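Local coordinates for protein L-threonine dehydrogenase (Flavobacterium frigidimaris, PDB 2YY7) that probably catalyses the NAD-dependent oxidation of L-threonine at its 3-hydroxyl group, as a UDP-galactose 4-epimerase-like member of the short-chain dehydrogenase-reductase superfamily, at residues A[91-103]-A[143-157]. Sequence-based numbering, arbitrary orientation.
Sequences WDLNMNSLFHVLN and YGISKQAGERWCEYY. With NAD (nicotinamide-adenine-dinucleotide), chain E.
Leu98, Phe99 and Leu102 of helix 87-106 pack against Gly150, Trp153 and Tyr157 of helix 142-161 in a nearly parallel, buried pairing (crossing angle -16°) of two neighbouring helices on one side of the Rossmann sheet, where Val101 and Cys154 reach strand 112-118. Gly150, with no side chain, lets Leu98 CD2 settle 3.5 Å from its CA; a CB there would crowd that methyl. Phe99 turns its CE1-CZ edge onto one face of the Trp153 indole, a T-shaped pair with ring planes 75° apart. Met95 is bent at chi2 and chi3, which curls its CE back to Ala149 CB (3.6 Å) and towards Trp153 CD1, while its CG covers a face of the Trp91 ring. Near the far end, Leu102 lies over one face of Tyr157, its CB 3.7 Å from the ring centroid in a CH-pi contact, and Asn103 ND2 comes up at the ring edge, 2.7 Å from Tyr157 OH. Replacing Tyr157 by an alanine would take away the ring face under Leu102 and the hydroxyl beside Asn103, and is likely to leave a gap between the helices. Towards the cofactor the contact turns polar. Asn94 ND2 donates a nearly straight bond (172°) to Ser146 OG, which lies in the amide plane and itself donates to Tyr143 O, while Asn94 OD1 accepts from Leu78 N, so both ends of the amide are held. On the same helix, Tyr143, three residues before Ser146, and Lys147, directly after it, hydrogen-bond the nicotinamide ribose of NAD, in the Tyr-X-X-X-Lys pattern of short-chain dehydrogenases. Trp91 and Trp153 also meet aromatic rings of the second subunit. The contact thus joins an apolar, aromatic interface to a buried hydrogen-bond chain that probably helps position the helix start carrying the cofactor-binding pair.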
# COMPACT_ATOMS: atom_id res chain seq x y z
N TRP A 91 9.71 5.64 -5.60
CA TRP A 91 8.42 5.02 -5.87
C TRP A 91 8.42 4.42 -7.27
O TRP A 91 8.02 3.28 -7.48
CB TRP A 91 7.30 6.07 -5.72
CG TRP A 91 5.91 5.57 -6.09
CD1 TRP A 91 5.22 5.86 -7.23
CD2 TRP A 91 5.07 4.71 -5.32
NE1 TRP A 91 3.99 5.23 -7.21
CE2 TRP A 91 3.88 4.52 -6.05
CE3 TRP A 91 5.21 4.08 -4.07
CZ2 TRP A 91 2.83 3.72 -5.58
CZ3 TRP A 91 4.16 3.28 -3.60
CH2 TRP A 91 2.99 3.11 -4.36
N ASP A 92 8.91 5.20 -8.24
CA ASP A 92 8.98 4.77 -9.63
C ASP A 92 9.76 3.47 -9.79
O ASP A 92 9.24 2.49 -10.32
CB ASP A 92 9.60 5.89 -10.48
CG ASP A 92 9.58 5.59 -11.97
OD1 ASP A 92 8.82 4.69 -12.40
OD2 ASP A 92 10.31 6.27 -12.72
N LEU A 93 11.01 3.46 -9.33
CA LEU A 93 11.87 2.28 -9.42
C LEU A 93 11.35 1.07 -8.64
O LEU A 93 11.21 -0.03 -9.18
CB LEU A 93 13.28 2.60 -8.93
CG LEU A 93 14.22 1.39 -8.80
CD1 LEU A 93 14.51 0.82 -10.18
CD2 LEU A 93 15.52 1.81 -8.11
N ASN A 94 11.10 1.27 -7.35
CA ASN A 94 10.65 0.18 -6.49
C ASN A 94 9.36 -0.49 -6.97
O ASN A 94 9.25 -1.72 -6.90
CB ASN A 94 10.48 0.69 -5.05
CG ASN A 94 11.80 1.11 -4.43
OD1 ASN A 94 12.82 1.24 -5.11
ND2 ASN A 94 11.79 1.33 -3.12
N MET A 95 8.40 0.29 -7.46
CA MET A 95 7.14 -0.28 -7.92
C MET A 95 7.17 -0.83 -9.35
O MET A 95 6.75 -1.97 -9.59
CB MET A 95 6.00 0.75 -7.83
CG MET A 95 5.62 1.16 -6.41
SD MET A 95 5.35 -0.24 -5.30
CE MET A 95 3.91 -1.05 -6.04
N ASN A 96 7.64 -0.02 -10.29
CA ASN A 96 7.65 -0.43 -11.68
C ASN A 96 8.59 -1.57 -12.02
O ASN A 96 8.30 -2.36 -12.91
CB ASN A 96 7.90 0.78 -12.60
CG ASN A 96 6.72 1.74 -12.61
OD1 ASN A 96 5.57 1.31 -12.72
ND2 ASN A 96 6.99 3.03 -12.49
N SER A 97 9.71 -1.69 -11.30
CA SER A 97 10.63 -2.79 -11.56
C SER A 97 9.91 -4.08 -11.14
O SER A 97 10.05 -5.12 -11.79
CB SER A 97 11.92 -2.61 -10.76
OG SER A 97 11.67 -2.64 -9.36
N LEU A 98 9.14 -4.01 -10.06
CA LEU A 98 8.41 -5.18 -9.58
C LEU A 98 7.30 -5.55 -10.55
O LEU A 98 7.07 -6.73 -10.82
CB LEU A 98 7.80 -4.91 -8.19
CG LEU A 98 6.94 -6.02 -7.60
CD1 LEU A 98 7.74 -7.32 -7.45
CD2 LEU A 98 6.41 -5.57 -6.24
N PHE A 99 6.60 -4.54 -11.08
CA PHE A 99 5.53 -4.81 -12.04
C PHE A 99 6.08 -5.51 -13.29
O PHE A 99 5.45 -6.43 -13.82
CB PHE A 99 4.81 -3.52 -12.45
CG PHE A 99 3.85 -3.00 -11.41
CD1 PHE A 99 2.85 -3.82 -10.89
CD2 PHE A 99 3.93 -1.68 -10.96
CE1 PHE A 99 1.95 -3.35 -9.93
CE2 PHE A 99 3.03 -1.20 -10.01
CZ PHE A 99 2.04 -2.03 -9.49
N HIS A 100 7.25 -5.08 -13.75
CA HIS A 100 7.86 -5.70 -14.93
C HIS A 100 8.16 -7.18 -14.69
O HIS A 100 7.82 -8.02 -15.52
CB HIS A 100 9.17 -5.00 -15.31
CG HIS A 100 8.99 -3.57 -15.70
ND1 HIS A 100 7.80 -3.08 -16.19
CD2 HIS A 100 9.86 -2.54 -15.72
CE1 HIS A 100 7.94 -1.80 -16.49
NE2 HIS A 100 9.19 -1.45 -16.21
N VAL A 101 8.79 -7.48 -13.57
CA VAL A 101 9.12 -8.87 -13.25
C VAL A 101 7.86 -9.70 -13.01
O VAL A 101 7.79 -10.86 -13.43
CB VAL A 101 10.04 -8.96 -12.00
CG1 VAL A 101 10.28 -10.42 -11.62
CG2 VAL A 101 11.37 -8.28 -12.30
N LEU A 102 6.86 -9.12 -12.35
CA LEU A 102 5.62 -9.84 -12.08
C LEU A 102 4.90 -10.12 -13.40
O LEU A 102 4.34 -11.20 -13.58
CB LEU A 102 4.71 -9.03 -11.14
CG LEU A 102 5.09 -8.96 -9.65
CD1 LEU A 102 4.09 -8.07 -8.92
CD2 LEU A 102 5.09 -10.36 -9.03
N ASN A 103 4.92 -9.15 -14.31
CA ASN A 103 4.28 -9.31 -15.61
C ASN A 103 5.00 -10.37 -16.45
O ASN A 103 4.38 -11.03 -17.28
CB ASN A 103 4.24 -7.96 -16.36
CG ASN A 103 3.05 -7.09 -15.94
OD1 ASN A 103 3.09 -5.86 -16.08
ND2 ASN A 103 2.00 -7.72 -15.45
N TYR A 143 9.82 4.45 1.19
CA TYR A 143 10.32 3.08 1.05
C TYR A 143 9.31 2.07 1.58
O TYR A 143 8.91 1.15 0.86
CB TYR A 143 11.64 2.95 1.81
CG TYR A 143 12.27 1.58 1.83
CD1 TYR A 143 12.80 1.01 0.67
CD2 TYR A 143 12.43 0.89 3.03
CE1 TYR A 143 13.50 -0.22 0.71
CE2 TYR A 143 13.11 -0.32 3.09
CZ TYR A 143 13.65 -0.87 1.93
OH TYR A 143 14.35 -2.05 2.03
N GLY A 144 8.90 2.24 2.84
CA GLY A 144 7.94 1.33 3.44
C GLY A 144 6.64 1.22 2.65
O GLY A 144 6.06 0.15 2.53
N ILE A 145 6.18 2.35 2.12
CA ILE A 145 4.95 2.37 1.34
C ILE A 145 5.13 1.53 0.08
O ILE A 145 4.22 0.78 -0.31
CB ILE A 145 4.57 3.82 0.94
CG1 ILE A 145 4.35 4.66 2.21
CG2 ILE A 145 3.30 3.82 0.08
CD1 ILE A 145 4.08 6.13 1.94
N SER A 146 6.29 1.64 -0.55
CA SER A 146 6.57 0.88 -1.77
C SER A 146 6.65 -0.61 -1.47
O SER A 146 6.20 -1.44 -2.27
CB SER A 146 7.89 1.34 -2.42
OG SER A 146 9.03 0.86 -1.74
N LYS A 147 7.22 -0.97 -0.32
CA LYS A 147 7.32 -2.37 0.06
C LYS A 147 5.95 -2.95 0.42
O LYS A 147 5.66 -4.10 0.12
CB LYS A 147 8.29 -2.54 1.23
CG LYS A 147 9.75 -2.26 0.88
CD LYS A 147 10.24 -3.19 -0.24
CE LYS A 147 11.75 -3.12 -0.42
NZ LYS A 147 12.22 -4.03 -1.51
N GLN A 148 5.11 -2.15 1.05
CA GLN A 148 3.78 -2.62 1.42
C GLN A 148 2.94 -2.86 0.16
O GLN A 148 2.31 -3.91 0.02
CB GLN A 148 3.07 -1.62 2.33
CG GLN A 148 1.66 -2.05 2.64
CD GLN A 148 0.96 -1.10 3.57
OE1 GLN A 148 0.85 0.10 3.29
NE2 GLN A 148 0.50 -1.62 4.70
N ALA A 149 2.94 -1.89 -0.74
CA ALA A 149 2.18 -2.02 -1.99
C ALA A 149 2.76 -3.18 -2.79
O ALA A 149 2.03 -3.91 -3.48
CB ALA A 149 2.27 -0.73 -2.80
N GLY A 150 4.08 -3.36 -2.71
CA GLY A 150 4.73 -4.44 -3.41
C GLY A 150 4.19 -5.77 -2.92
O GLY A 150 3.85 -6.64 -3.72
N GLU A 151 4.12 -5.93 -1.59
CA GLU A 151 3.59 -7.16 -0.99
C GLU A 151 2.17 -7.43 -1.46
O GLU A 151 1.83 -8.55 -1.83
CB GLU A 151 3.59 -7.06 0.54
CG GLU A 151 4.97 -7.03 1.18
CD GLU A 151 4.91 -7.18 2.69
OE1 GLU A 151 5.96 -7.02 3.35
OE2 GLU A 151 3.81 -7.46 3.23
N ARG A 152 1.32 -6.40 -1.42
CA ARG A 152 -0.07 -6.53 -1.85
C ARG A 152 -0.15 -7.03 -3.29
O ARG A 152 -0.95 -7.90 -3.62
CB ARG A 152 -0.80 -5.19 -1.72
CG ARG A 152 -0.91 -4.62 -0.30
CD ARG A 152 -1.86 -5.43 0.59
NE ARG A 152 -1.19 -6.56 1.22
CZ ARG A 152 -1.58 -7.83 1.10
NH1 ARG A 152 -2.65 -8.13 0.38
NH2 ARG A 152 -0.90 -8.79 1.72
N TRP A 153 0.69 -6.46 -4.17
CA TRP A 153 0.69 -6.87 -5.57
C TRP A 153 1.25 -8.27 -5.78
O TRP A 153 0.77 -9.00 -6.65
CB TRP A 153 1.44 -5.84 -6.43
CG TRP A 153 0.58 -4.65 -6.78
CD1 TRP A 153 0.74 -3.36 -6.35
CD2 TRP A 153 -0.57 -4.65 -7.63
NE1 TRP A 153 -0.24 -2.55 -6.89
CE2 TRP A 153 -1.06 -3.32 -7.68
CE3 TRP A 153 -1.24 -5.64 -8.37
CZ2 TRP A 153 -2.19 -2.96 -8.43
CZ3 TRP A 153 -2.36 -5.28 -9.11
CH2 TRP A 153 -2.82 -3.95 -9.14
N CYS A 154 2.26 -8.66 -5.00
CA CYS A 154 2.81 -10.01 -5.14
C CYS A 154 1.72 -11.03 -4.83
O CYS A 154 1.55 -12.02 -5.54
CB CYS A 154 3.98 -10.22 -4.18
SG CYS A 154 5.50 -9.42 -4.68
N GLU A 155 0.98 -10.77 -3.75
CA GLU A 155 -0.10 -11.65 -3.34
C GLU A 155 -1.19 -11.68 -4.40
O GLU A 155 -1.77 -12.73 -4.71
CB GLU A 155 -0.67 -11.18 -2.01
CG GLU A 155 -1.62 -12.17 -1.36
CD GLU A 155 -2.14 -11.67 -0.03
OE1 GLU A 155 -2.93 -10.70 -0.02
OE2 GLU A 155 -1.75 -12.23 1.01
N TYR A 156 -1.49 -10.51 -4.97
CA TYR A 156 -2.51 -10.41 -6.00
C TYR A 156 -2.10 -11.26 -7.20
O TYR A 156 -2.88 -12.10 -7.66
CB TYR A 156 -2.68 -8.96 -6.46
CG TYR A 156 -3.86 -8.77 -7.39
CD1 TYR A 156 -5.14 -8.56 -6.88
CD2 TYR A 156 -3.71 -8.84 -8.78
CE1 TYR A 156 -6.25 -8.42 -7.72
CE2 TYR A 156 -4.82 -8.70 -9.63
CZ TYR A 156 -6.08 -8.49 -9.09
OH TYR A 156 -7.17 -8.35 -9.91
N TYR A 157 -0.89 -11.05 -7.70
CA TYR A 157 -0.41 -11.82 -8.85
C TYR A 157 -0.41 -13.32 -8.60
O TYR A 157 -0.64 -14.11 -9.52
CB TYR A 157 0.99 -11.35 -9.26
CG TYR A 157 0.99 -10.21 -10.25
CD1 TYR A 157 1.31 -10.43 -11.59
CD2 TYR A 157 0.64 -8.92 -9.86
CE1 TYR A 157 1.30 -9.39 -12.52
CE2 TYR A 157 0.62 -7.87 -10.78
CZ TYR A 157 0.96 -8.11 -12.11
OH TYR A 157 0.95 -7.07 -13.02
PA NAD E . 21.87 -1.85 -2.53
O1A NAD E . 23.15 -2.16 -1.83
O2A NAD E . 21.49 -0.42 -2.56
O5B NAD E . 21.84 -2.53 -3.96
C5B NAD E . 20.94 -2.11 -4.95
C4B NAD E . 21.51 -2.42 -6.31
O4B NAD E . 20.49 -2.16 -7.28
C3B NAD E . 22.74 -1.54 -6.63
O3B NAD E . 23.87 -2.33 -7.04
C2B NAD E . 22.21 -0.59 -7.71
O2B NAD E . 23.21 -0.20 -8.63
C1B NAD E . 21.10 -1.44 -8.35
N9A NAD E . 20.14 -0.64 -9.12
C8A NAD E . 19.58 0.58 -8.73
N7A NAD E . 18.77 0.99 -9.72
C5A NAD E . 18.79 0.05 -10.68
C6A NAD E . 18.16 -0.01 -11.92
N6A NAD E . 17.44 1.01 -12.35
N1A NAD E . 18.39 -1.09 -12.73
C2A NAD E . 19.23 -2.12 -12.34
N3A NAD E . 19.88 -2.07 -11.12
C4A NAD E . 19.65 -0.98 -10.32
O3 NAD E . 20.66 -2.58 -1.76
PN NAD E . 20.65 -3.99 -0.96
O1N NAD E . 21.40 -5.06 -1.69
O2N NAD E . 20.92 -3.64 0.47
O5D NAD E . 19.07 -4.36 -1.03
C5D NAD E . 18.56 -5.20 -2.07
C4D NAD E . 17.05 -5.44 -1.81
O4D NAD E . 16.86 -5.92 -0.49
C3D NAD E . 16.20 -4.17 -1.90
O3D NAD E . 14.92 -4.52 -2.41
C2D NAD E . 16.02 -3.77 -0.46
O2D NAD E . 14.89 -2.93 -0.36
C1D NAD E . 15.91 -5.12 0.25
N1N NAD E . 16.25 -4.98 1.68
C2N NAD E . 17.55 -4.71 2.06
C3N NAD E . 17.85 -4.57 3.41
C7N NAD E . 19.28 -4.40 3.86
O7N NAD E . 19.45 -4.20 5.22
N7N NAD E . 20.31 -4.38 2.99
C4N NAD E . 16.84 -4.69 4.38
C5N NAD E . 15.54 -4.99 3.99
C6N NAD E . 15.24 -5.11 2.64
O HOH W 1 8.41 -1.97 -4.30